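Long-range contacts in MsStt7d protein (Micromonas, PDB 4IX4), which probably acts as an ATP-dependent protein kinase, of which this chain is largely the kinase domain, with ADP bound: residues B[34-39]-B[46-51]; B[81-86]-B[110-115]. All blocks are in the same frame, centred on the assembly; numbering follows the deposited sequence.

Interaction 1: B[34-39]-B[46-51]; sequences GTVFRG and DVVLKN. With ADP (adenosine-5'-diphosphate), chain F.
Lys50 and Val36 face each other across an antiparallel strand pair, as a non-hydrogen-bonded pair. Lys50 is fully extended, with CG anti to the backbone N (chi1 -180°). Its CG crosses Val36 CG2 at 4.0 Å, and its CE passes Gly34 CA at 3.8 Å. NZ then forms a salt bridge with Glu66 of helix 59-76 and a cation-pi contact with Phe33. An alanine here would probably leave Glu66 without its charge partner and open a gap beside Val36 CG2 and Gly34 CA, where the lysine's methylenes now lie. Val36 and Val48 share this face with Lys50 and meet the nucleotide. Val36 CG1 reaches ADP O4' at 3.6 Å, while Val48 CG2 presses on the base at C6, 3.8 Å away. Farther along, Arg38 NH2 pairs with Glu116.

Thr35, Phe37, Leu49 and Asn51 occupy the other face. The Thr35 and Asn51 side chains run alongside each other in the same direction. Asn51 CG sits between its own N and carbonyl carbon (chi1 73°), which brings OD1 back toward Thr35. One water donates to Asn51 OD1 at 2.8 Å and also bonds to Thr35 OG1. The same OD1 meets the edge of the Phe37 ring, 4.0 Å from CE2, with amide and ring planes 70° apart. Leu49 CD1 lies 3.8 Å from Gly39 CA. Backbone bonds run both ways at Thr35-Asn51, Phe37-Leu49 and Gly39-Val47.

This is the N-lobe beta hairpin that continues from the end of the glycine-rich loop. It roofs the nucleotide and holds the lysine that pairs with the glutamate of helix C.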
ATOM      1  N   GLY B  34      -1.625   1.475  -6.084  1.00 18.11           N
ATOM      2  CA  GLY B  34      -1.711   2.601  -6.998  1.00 16.31           C
ATOM      3  C   GLY B  34      -2.042   3.909  -6.304  1.00 14.99           C
ATOM      4  O   GLY B  34      -2.348   3.928  -5.106  1.00 19.15           O
ATOM      5  N   THR B  35      -1.981   5.001  -7.061  1.00 13.16           N
ATOM      6  CA  THR B  35      -2.236   6.335  -6.540  1.00 14.22           C
ATOM      7  C   THR B  35      -3.287   7.014  -7.396  1.00 13.94           C
ATOM      8  O   THR B  35      -3.246   6.924  -8.616  1.00 12.77           O
ATOM      9  CB  THR B  35      -0.963   7.194  -6.573  1.00 16.09           C
ATOM     10  OG1 THR B  35       0.107   6.479  -5.940  1.00 20.34           O
ATOM     11  CG2 THR B  35      -1.191   8.520  -5.871  1.00 19.34           C
ATOM     12  N   VAL B  36      -4.240   7.667  -6.740  1.00 16.28           N
ATOM     13  CA  VAL B  36      -5.372   8.286  -7.411  1.00 14.30           C
ATOM     14  C   VAL B  36      -5.276   9.815  -7.329  1.00 15.31           C
ATOM     15  O   VAL B  36      -4.961  10.370  -6.273  1.00 16.99           O
ATOM     16  CB  VAL B  36      -6.695   7.792  -6.779  1.00 16.99           C
ATOM     17  CG1 VAL B  36      -7.874   8.554  -7.326  1.00 19.70           C
ATOM     18  CG2 VAL B  36      -6.867   6.299  -7.020  1.00 18.92           C
ATOM     19  N   PHE B  37      -5.545  10.481  -8.451  1.00 14.41           N
ATOM     20  CA  PHE B  37      -5.506  11.941  -8.546  1.00 15.48           C
ATOM     21  C   PHE B  37      -6.793  12.436  -9.177  1.00 15.47           C
ATOM     22  O   PHE B  37      -7.419  11.718  -9.957  1.00 16.10           O
ATOM     23  CB  PHE B  37      -4.357  12.396  -9.453  1.00 18.41           C
ATOM     24  CG  PHE B  37      -3.005  11.961  -8.989  1.00 20.24           C
ATOM     25  CD1 PHE B  37      -2.217  12.806  -8.221  1.00 22.37           C
ATOM     26  CD2 PHE B  37      -2.505  10.714  -9.336  1.00 19.78           C
ATOM     27  CE1 PHE B  37      -0.965  12.410  -7.797  1.00 23.56           C
ATOM     28  CE2 PHE B  37      -1.242  10.311  -8.911  1.00 19.69           C
ATOM     29  CZ  PHE B  37      -0.477  11.159  -8.144  1.00 22.34           C
ATOM     30  N   ARG B  38      -7.183  13.665  -8.858  1.00 16.35           N
ATOM     31  CA  ARG B  38      -8.210  14.335  -9.645  1.00 15.96           C
ATOM     32  C   ARG B  38      -7.590  14.806 -10.948  1.00 17.90           C
ATOM     33  O   ARG B  38      -6.390  15.065 -11.022  1.00 18.97           O
ATOM     34  CB  ARG B  38      -8.781  15.547  -8.918  1.00 19.41           C
ATOM     35  CG  ARG B  38      -9.629  15.218  -7.711  1.00 21.04           C
ATOM     36  CD  ARG B  38     -10.305  16.475  -7.199  1.00 24.14           C
ATOM     37  NE  ARG B  38     -11.009  16.243  -5.944  1.00 26.50           N
ATOM     38  CZ  ARG B  38     -10.448  16.349  -4.742  1.00 29.21           C
ATOM     39  NH1 ARG B  38      -9.168  16.681  -4.635  1.00 28.96           N
ATOM     40  NH2 ARG B  38     -11.166  16.122  -3.649  1.00 31.04           N
ATOM     41  N   GLY B  39      -8.420  14.928 -11.971  1.00 16.95           N
ATOM     42  CA  GLY B  39      -7.988  15.513 -13.218  1.00 16.45           C
ATOM     43  C   GLY B  39      -9.121  16.233 -13.917  1.00 17.40           C
ATOM     44  O   GLY B  39     -10.286  16.169 -13.503  1.00 17.37           O
ATOM     45  N   ASP B  46     -14.743  16.540 -15.113  1.00 20.56           N
ATOM     46  CA  ASP B  46     -14.049  16.148 -13.898  1.00 20.18           C
ATOM     47  C   ASP B  46     -13.823  14.641 -13.896  1.00 19.15           C
ATOM     48  O   ASP B  46     -14.766  13.855 -13.994  1.00 17.94           O
ATOM     49  CB  ASP B  46     -14.840  16.576 -12.663  1.00 22.05           C
ATOM     50  CG  ASP B  46     -14.874  18.085 -12.489  1.00 22.84           C
ATOM     51  OD1 ASP B  46     -13.854  18.751 -12.768  1.00 26.51           O
ATOM     52  OD2 ASP B  46     -15.923  18.608 -12.071  1.00 27.97           O
ATOM     53  N   VAL B  47     -12.560  14.246 -13.792  1.00 15.71           N
ATOM     54  CA  VAL B  47     -12.203  12.839 -13.844  1.00 14.66           C
ATOM     55  C   VAL B  47     -11.324  12.468 -12.668  1.00 14.45           C
ATOM     56  O   VAL B  47     -10.820  13.337 -11.953  1.00 15.12           O
ATOM     57  CB  VAL B  47     -11.473  12.468 -15.163  1.00 15.00           C
ATOM     58  CG1 VAL B  47     -12.363  12.747 -16.369  1.00 17.50           C
ATOM     59  CG2 VAL B  47     -10.137  13.214 -15.298  1.00 17.03           C
ATOM     60  N   VAL B  48     -11.155  11.166 -12.475  1.00 14.37           N
ATOM     61  CA  VAL B  48     -10.207  10.646 -11.507  1.00 13.59           C
ATOM     62  C   VAL B  48      -9.272   9.717 -12.278  1.00 12.86           C
ATOM     63  O   VAL B  48      -9.696   9.020 -13.212  1.00 14.43           O
ATOM     64  CB  VAL B  48     -10.940   9.941 -10.340  1.00 16.47           C
ATOM     65  CG1 VAL B  48      -9.985   9.177  -9.476  1.00 20.61           C
ATOM     66  CG2 VAL B  48     -11.685  10.981  -9.515  1.00 17.38           C
ATOM     67  N   LEU B  49      -8.000   9.737 -11.890  1.00 13.00           N
ATOM     68  CA  LEU B  49      -6.920   9.092 -12.623  1.00 12.36           C
ATOM     69  C   LEU B  49      -6.132   8.222 -11.666  1.00 11.94           C
ATOM     70  O   LEU B  49      -5.868   8.634 -10.536  1.00 14.33           O
ATOM     71  CB  LEU B  49      -5.996  10.165 -13.195  1.00 13.71           C
ATOM     72  CG  LEU B  49      -6.627  11.044 -14.279  1.00 14.20           C
ATOM     73  CD1 LEU B  49      -6.019  12.452 -14.312  1.00 18.48           C
ATOM     74  CD2 LEU B  49      -6.491  10.356 -15.628  1.00 16.09           C
ATOM     75  N   LYS B  50      -5.755   7.025 -12.098  1.00 12.23           N
ATOM     76  CA  LYS B  50      -4.964   6.141 -11.235  1.00 10.90           C
ATOM     77  C   LYS B  50      -3.768   5.576 -11.983  1.00 10.36           C
ATOM     78  O   LYS B  50      -3.904   5.113 -13.112  1.00 11.88           O
ATOM     79  CB  LYS B  50      -5.812   4.976 -10.711  1.00 11.07           C
ATOM     80  CG  LYS B  50      -5.049   4.009  -9.800  1.00 13.11           C
ATOM     81  CD  LYS B  50      -5.944   2.894  -9.284  1.00 12.99           C
ATOM     82  CE  LYS B  50      -5.214   2.034  -8.270  1.00 17.45           C
ATOM     83  NZ  LYS B  50      -6.145   1.067  -7.616  1.00 19.73           N
ATOM     84  N   ASN B  51      -2.596   5.609 -11.352  1.00 12.17           N
ATOM     85  CA  ASN B  51      -1.437   4.901 -11.882  1.00 12.34           C
ATOM     86  C   ASN B  51      -0.906   3.911 -10.846  1.00 12.19           C
ATOM     87  O   ASN B  51      -1.419   3.862  -9.730  1.00 13.53           O
ATOM     88  CB  ASN B  51      -0.354   5.882 -12.368  1.00 14.14           C
ATOM     89  CG  ASN B  51       0.387   6.566 -11.233  1.00 17.62           C
ATOM     90  OD1 ASN B  51      -0.089   6.615 -10.099  1.00 18.05           O
ATOM     91  ND2 ASN B  51       1.560   7.119 -11.545  1.00 18.53           N
TER
HETATM   92  PB  ADP F 601      -7.458   4.745   0.453  1.00 35.45           P
HETATM   93  O1B ADP F 601      -8.155   3.415   0.346  1.00 36.96           O
HETATM   94  O2B ADP F 601      -8.379   5.902   0.765  1.00 36.26           O
HETATM   95  O3B ADP F 601      -6.186   4.706   1.273  1.00 38.11           O
HETATM   96  PA  ADP F 601      -7.814   5.128  -2.327  1.00 35.96           P
HETATM   97  O1A ADP F 601      -9.030   4.247  -2.153  1.00 39.14           O
HETATM   98  O2A ADP F 601      -6.941   5.009  -3.559  1.00 37.34           O
HETATM   99  O3A ADP F 601      -6.880   5.036  -1.024  1.00 36.75           O
HETATM  100  O5' ADP F 601      -8.374   6.633  -2.281  1.00 34.55           O
HETATM  101  C5' ADP F 601      -8.802   7.182  -3.511  1.00 30.62           C
HETATM  102  C4' ADP F 601      -9.769   8.321  -3.264  1.00 26.56           C
HETATM  103  O4' ADP F 601     -10.218   8.701  -4.559  1.00 20.35           O
HETATM  104  C3' ADP F 601     -10.977   7.918  -2.432  1.00 30.66           C
HETATM  105  O3' ADP F 601     -11.189   8.846  -1.365  1.00 37.11           O
HETATM  106  C2' ADP F 601     -12.137   8.049  -3.383  1.00 24.70           C
HETATM  107  O2' ADP F 601     -13.271   8.646  -2.750  1.00 31.29           O
HETATM  108  C1' ADP F 601     -11.624   8.894  -4.542  1.00 18.57           C
HETATM  109  N9  ADP F 601     -12.191   8.365  -5.795  1.00 15.39           N
HETATM  110  C8  ADP F 601     -11.837   7.213  -6.394  1.00 15.92           C
HETATM  111  N7  ADP F 601     -12.576   7.014  -7.515  1.00 15.32           N
HETATM  112  C5  ADP F 601     -13.412   8.062  -7.632  1.00 12.94           C
HETATM  113  C6  ADP F 601     -14.442   8.489  -8.592  1.00 14.18           C
HETATM  114  N6  ADP F 601     -14.718   7.721  -9.673  1.00 14.86           N
HETATM  115  N1  ADP F 601     -15.087   9.649  -8.343  1.00 14.89           N
HETATM  116  C2  ADP F 601     -14.809  10.416  -7.276  1.00 15.44           C
HETATM  117  N3  ADP F 601     -13.872  10.093  -6.361  1.00 15.60           N
HETATM  118  C4  ADP F 601     -13.161   8.950  -6.494  1.00 13.70           C
HETATM  119  O   HOH W   1       1.804   6.268  -8.061  1.00 22.75           O
HETATM  120  O   HOH W   2     -11.543  17.890 -11.595  1.00 25.90           O

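Interaction 2: B[81-86]-B[110-115]; sequences CARFMG and MWANEG. With ADP (adenosine-5'-diphosphate), chain F.
Ala82 lies against Glu114 and the adenine. Its CB is 3.7 Å from Glu114 CG and also touches ADP N6. Its carbonyl O comes to the edge of the Trp111 ring.

Arg83 is held mainly through its backbone. Its N-H points almost straight at Glu114 OE2 (2.9 Å, 176°), reaching the anti side of the carboxylate. The Glu114 chain bends at chi2, which turns the carboxylate back to this N-H. Glu114 OE1 has a second partner in Lys185. A water joins Arg83 NE to OE2, and one face of the guanidinium lies on Ala112 CB. Arg83 O accepts from Ala112 N in the carbonyl plane.

Phe84 swings its ring onto Trp111, with CG anti to the backbone N (chi1 179°). Its CD1 sits over one face of the indole, 3.6 Å from NE1. The two rings meet obliquely, their planes 54° apart. Trp111 NE1 is hydrogen-bonded to Asn70 OD1 of helix 59-76.

Met85 gives its N-H to Met110 O at 2.8 Å. Its CB meets Met110 CE at 3.7 Å, while its SD lies 3.5 Å from Ala112 N. Gly86 O accepts from Met110 N. Met85 and Gly86 thus both face Met110, a classic beta bulge. The Gly86 N lies over the centre of the Phe84 ring.

On the facing segment, Asn113 OD1 accepts from Gly115 N in an Asx turn. Ala112 O takes ADP N6 at 2.9 Å, and Glu114 N gives to ADP N1 at 2.9 Å. These two bonds mark the kinase hinge, and Trp111 stands at the position usually called the gatekeeper.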
ATOM      1  N   CYS B  81     -20.828   0.666 -10.754  1.00 13.71           N
ATOM      2  CA  CYS B  81     -19.555   1.242 -10.325  1.00 13.65           C
ATOM      3  C   CYS B  81     -19.286   2.572 -11.031  1.00 14.07           C
ATOM      4  O   CYS B  81     -19.967   2.915 -12.005  1.00 15.38           O
ATOM      5  CB  CYS B  81     -18.415   0.272 -10.642  1.00 13.18           C
ATOM      6  SG  CYS B  81     -18.510  -1.339  -9.853  1.00 13.99           S
ATOM      7  N   ALA B  82     -18.289   3.317 -10.553  1.00 13.90           N
ATOM      8  CA  ALA B  82     -17.888   4.552 -11.229  1.00 13.00           C
ATOM      9  C   ALA B  82     -17.689   4.316 -12.726  1.00 12.68           C
ATOM     10  O   ALA B  82     -17.096   3.319 -13.133  1.00 14.39           O
ATOM     11  CB  ALA B  82     -16.613   5.114 -10.620  1.00 13.30           C
ATOM     12  N   ARG B  83     -18.173   5.248 -13.538  1.00 13.69           N
ATOM     13  CA  ARG B  83     -18.072   5.129 -14.985  1.00 15.29           C
ATOM     14  C   ARG B  83     -16.621   5.074 -15.433  1.00 15.16           C
ATOM     15  O   ARG B  83     -15.847   5.977 -15.140  1.00 15.68           O
ATOM     16  CB  ARG B  83     -18.773   6.299 -15.660  1.00 16.98           C
ATOM     17  CG  ARG B  83     -18.643   6.284 -17.170  1.00 21.90           C
ATOM     18  CD  ARG B  83     -19.701   7.148 -17.838  1.00 25.34           C
ATOM     19  NE  ARG B  83     -19.665   8.550 -17.418  1.00 30.72           N
ATOM     20  CZ  ARG B  83     -18.983   9.510 -18.039  1.00 32.86           C
ATOM     21  NH1 ARG B  83     -18.248   9.228 -19.108  1.00 32.57           N
ATOM     22  NH2 ARG B  83     -19.026  10.754 -17.580  1.00 32.92           N
ATOM     23  N   PHE B  84     -16.278   4.012 -16.154  1.00 14.65           N
ATOM     24  CA  PHE B  84     -14.909   3.769 -16.602  1.00 14.28           C
ATOM     25  C   PHE B  84     -14.678   4.379 -17.982  1.00 14.81           C
ATOM     26  O   PHE B  84     -15.400   4.077 -18.939  1.00 18.73           O
ATOM     27  CB  PHE B  84     -14.634   2.260 -16.617  1.00 15.58           C
ATOM     28  CG  PHE B  84     -13.260   1.885 -17.094  1.00 15.77           C
ATOM     29  CD1 PHE B  84     -12.128   2.383 -16.466  1.00 15.28           C
ATOM     30  CD2 PHE B  84     -13.095   1.008 -18.154  1.00 17.38           C
ATOM     31  CE1 PHE B  84     -10.861   2.024 -16.904  1.00 15.70           C
ATOM     32  CE2 PHE B  84     -11.823   0.646 -18.591  1.00 17.36           C
ATOM     33  CZ  PHE B  84     -10.711   1.154 -17.962  1.00 16.86           C
ATOM     34  N   MET B  85     -13.667   5.241 -18.077  1.00 15.43           N
ATOM     35  CA  MET B  85     -13.409   5.994 -19.299  1.00 17.06           C
ATOM     36  C   MET B  85     -12.222   5.470 -20.098  1.00 17.37           C
ATOM     37  O   MET B  85     -11.921   5.994 -21.165  1.00 21.71           O
ATOM     38  CB  MET B  85     -13.252   7.488 -18.989  1.00 16.84           C
ATOM     39  CG  MET B  85     -14.501   8.090 -18.333  1.00 17.87           C
ATOM     40  SD  MET B  85     -14.324   9.818 -17.841  1.00 20.26           S
ATOM     41  CE  MET B  85     -14.336  10.590 -19.457  1.00 19.10           C
ATOM     42  N   GLY B  86     -11.575   4.414 -19.612  1.00 16.24           N
ATOM     43  CA  GLY B  86     -10.500   3.782 -20.357  1.00 16.11           C
ATOM     44  C   GLY B  86      -9.129   3.964 -19.739  1.00 16.79           C
ATOM     45  O   GLY B  86      -9.001   4.243 -18.545  1.00 16.98           O
ATOM     46  N   MET B 110      -8.708   5.875 -16.070  1.00 13.21           N
ATOM     47  CA  MET B 110      -9.508   7.080 -15.888  1.00 12.55           C
ATOM     48  C   MET B 110     -10.982   6.748 -15.713  1.00 13.14           C
ATOM     49  O   MET B 110     -11.516   5.871 -16.390  1.00 13.77           O
ATOM     50  CB  MET B 110      -9.332   8.022 -17.085  1.00 15.04           C
ATOM     51  CG  MET B 110      -9.905   9.416 -16.884  1.00 15.39           C
ATOM     52  SD  MET B 110      -9.466  10.570 -18.206  1.00 17.58           S
ATOM     53  CE  MET B 110     -10.491   9.965 -19.535  1.00 17.73           C
ATOM     54  N   TRP B 111     -11.618   7.454 -14.785  1.00 12.31           N
ATOM     55  CA  TRP B 111     -13.044   7.312 -14.529  1.00 12.89           C
ATOM     56  C   TRP B 111     -13.652   8.699 -14.415  1.00 13.17           C
ATOM     57  O   TRP B 111     -12.955   9.680 -14.141  1.00 14.11           O
ATOM     58  CB  TRP B 111     -13.297   6.618 -13.191  1.00 12.99           C
ATOM     59  CG  TRP B 111     -12.765   5.236 -13.039  1.00 12.26           C
ATOM     60  CD1 TRP B 111     -13.451   4.069 -13.223  1.00 11.70           C
ATOM     61  CD2 TRP B 111     -11.446   4.866 -12.625  1.00 12.28           C
ATOM     62  NE1 TRP B 111     -12.638   2.995 -12.951  1.00 11.07           N
ATOM     63  CE2 TRP B 111     -11.402   3.457 -12.580  1.00 11.67           C
ATOM     64  CE3 TRP B 111     -10.299   5.592 -12.277  1.00 12.53           C
ATOM     65  CZ2 TRP B 111     -10.255   2.755 -12.210  1.00 10.74           C
ATOM     66  CZ3 TRP B 111      -9.154   4.890 -11.901  1.00 13.51           C
ATOM     67  CH2 TRP B 111      -9.141   3.488 -11.878  1.00 13.08           C
ATOM     68  N   ALA B 112     -14.968   8.766 -14.572  1.00 14.40           N
ATOM     69  CA  ALA B 112     -15.699   9.977 -14.239  1.00 14.03           C
ATOM     70  C   ALA B 112     -15.593  10.233 -12.738  1.00 14.70           C
ATOM     71  O   ALA B 112     -15.653   9.301 -11.932  1.00 15.25           O
ATOM     72  CB  ALA B 112     -17.157   9.830 -14.628  1.00 15.65           C
ATOM     73  N   ASN B 113     -15.449  11.495 -12.354  1.00 14.79           N
ATOM     74  CA  ASN B 113     -15.572  11.850 -10.945  1.00 15.40           C
ATOM     75  C   ASN B 113     -17.052  11.776 -10.566  1.00 15.57           C
ATOM     76  O   ASN B 113     -17.860  12.591 -11.024  1.00 18.26           O
ATOM     77  CB  ASN B 113     -15.010  13.249 -10.686  1.00 16.83           C
ATOM     78  CG  ASN B 113     -15.030  13.621  -9.218  1.00 18.51           C
ATOM     79  OD1 ASN B 113     -15.941  13.245  -8.490  1.00 18.65           O
ATOM     80  ND2 ASN B 113     -14.021  14.364  -8.776  1.00 21.00           N
ATOM     81  N   GLU B 114     -17.409  10.780  -9.759  1.00 15.58           N
ATOM     82  CA  GLU B 114     -18.813  10.511  -9.442  1.00 13.58           C
ATOM     83  C   GLU B 114     -19.352  11.366  -8.298  1.00 14.65           C
ATOM     84  O   GLU B 114     -20.554  11.374  -8.030  1.00 17.08           O
ATOM     85  CB  GLU B 114     -19.003   9.029  -9.113  1.00 12.69           C
ATOM     86  CG  GLU B 114     -18.721   8.105 -10.297  1.00 14.36           C
ATOM     87  CD  GLU B 114     -19.802   8.136 -11.368  1.00 15.47           C
ATOM     88  OE1 GLU B 114     -20.881   8.736 -11.144  1.00 17.35           O
ATOM     89  OE2 GLU B 114     -19.571   7.535 -12.438  1.00 16.12           O
ATOM     90  N   GLY B 115     -18.463  12.093  -7.634  1.00 16.83           N
ATOM     91  CA  GLY B 115     -18.866  12.965  -6.548  1.00 18.88           C
ATOM     92  C   GLY B 115     -17.759  13.136  -5.533  1.00 17.83           C
ATOM     93  O   GLY B 115     -16.886  12.277  -5.399  1.00 19.03           O
TER
HETATM   94  PB  ADP F 601      -7.458   4.745   0.453  1.00 35.45           P
HETATM   95  O1B ADP F 601      -8.155   3.415   0.346  1.00 36.96           O
HETATM   96  O2B ADP F 601      -8.379   5.902   0.765  1.00 36.26           O
HETATM   97  O3B ADP F 601      -6.186   4.706   1.273  1.00 38.11           O
HETATM   98  PA  ADP F 601      -7.814   5.128  -2.327  1.00 35.96           P
HETATM   99  O1A ADP F 601      -9.030   4.247  -2.153  1.00 39.14           O
HETATM  100  O2A ADP F 601      -6.941   5.009  -3.559  1.00 37.34           O
HETATM  101  O3A ADP F 601      -6.880   5.036  -1.024  1.00 36.75           O
HETATM  102  O5' ADP F 601      -8.374   6.633  -2.281  1.00 34.55           O
HETATM  103  C5' ADP F 601      -8.802   7.182  -3.511  1.00 30.62           C
HETATM  104  C4' ADP F 601      -9.769   8.321  -3.264  1.00 26.56           C
HETATM  105  O4' ADP F 601     -10.218   8.701  -4.559  1.00 20.35           O
HETATM  106  C3' ADP F 601     -10.977   7.918  -2.432  1.00 30.66           C
HETATM  107  O3' ADP F 601     -11.189   8.846  -1.365  1.00 37.11           O
HETATM  108  C2' ADP F 601     -12.137   8.049  -3.383  1.00 24.70           C
HETATM  109  O2' ADP F 601     -13.271   8.646  -2.750  1.00 31.29           O
HETATM  110  C1' ADP F 601     -11.624   8.894  -4.542  1.00 18.57           C
HETATM  111  N9  ADP F 601     -12.191   8.365  -5.795  1.00 15.39           N
HETATM  112  C8  ADP F 601     -11.837   7.213  -6.394  1.00 15.92           C
HETATM  113  N7  ADP F 601     -12.576   7.014  -7.515  1.00 15.32           N
HETATM  114  C5  ADP F 601     -13.412   8.062  -7.632  1.00 12.94           C
HETATM  115  C6  ADP F 601     -14.442   8.489  -8.592  1.00 14.18           C
HETATM  116  N6  ADP F 601     -14.718   7.721  -9.673  1.00 14.86           N
HETATM  117  N1  ADP F 601     -15.087   9.649  -8.343  1.00 14.89           N
HETATM  118  C2  ADP F 601     -14.809  10.416  -7.276  1.00 15.44           C
HETATM  119  N3  ADP F 601     -13.872  10.093  -6.361  1.00 15.60           N
HETATM  120  C4  ADP F 601     -13.161   8.950  -6.494  1.00 13.70           C
HETATM  121  O   HOH W   3     -20.891   8.776 -14.616  1.00 23.28           O

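Interaction 1 is complete in the sequence before interaction 2 begins, and their centres are about 10 Å apart. Both belong to the five-stranded antiparallel sheet of the kinase N-lobe. Strands 45-52 and 106-112 are neighbours in it and join the two contacts. Val48 N probably bonds to Trp111 O at 2.9 Å, and Asp46 O to Asn113 N. Lys50 CB also packs on Trp111 CZ3. Strand 84-90 forms one edge of the sheet within the chain. Helix 59-76 is reached from both sites. Both contacts touch ADP: 34-39 and 46-51 line its sugar and base, and 110-115 reads the adenine edge. Together they supply the hinge bonds and part of the roof of the nucleotide pocket.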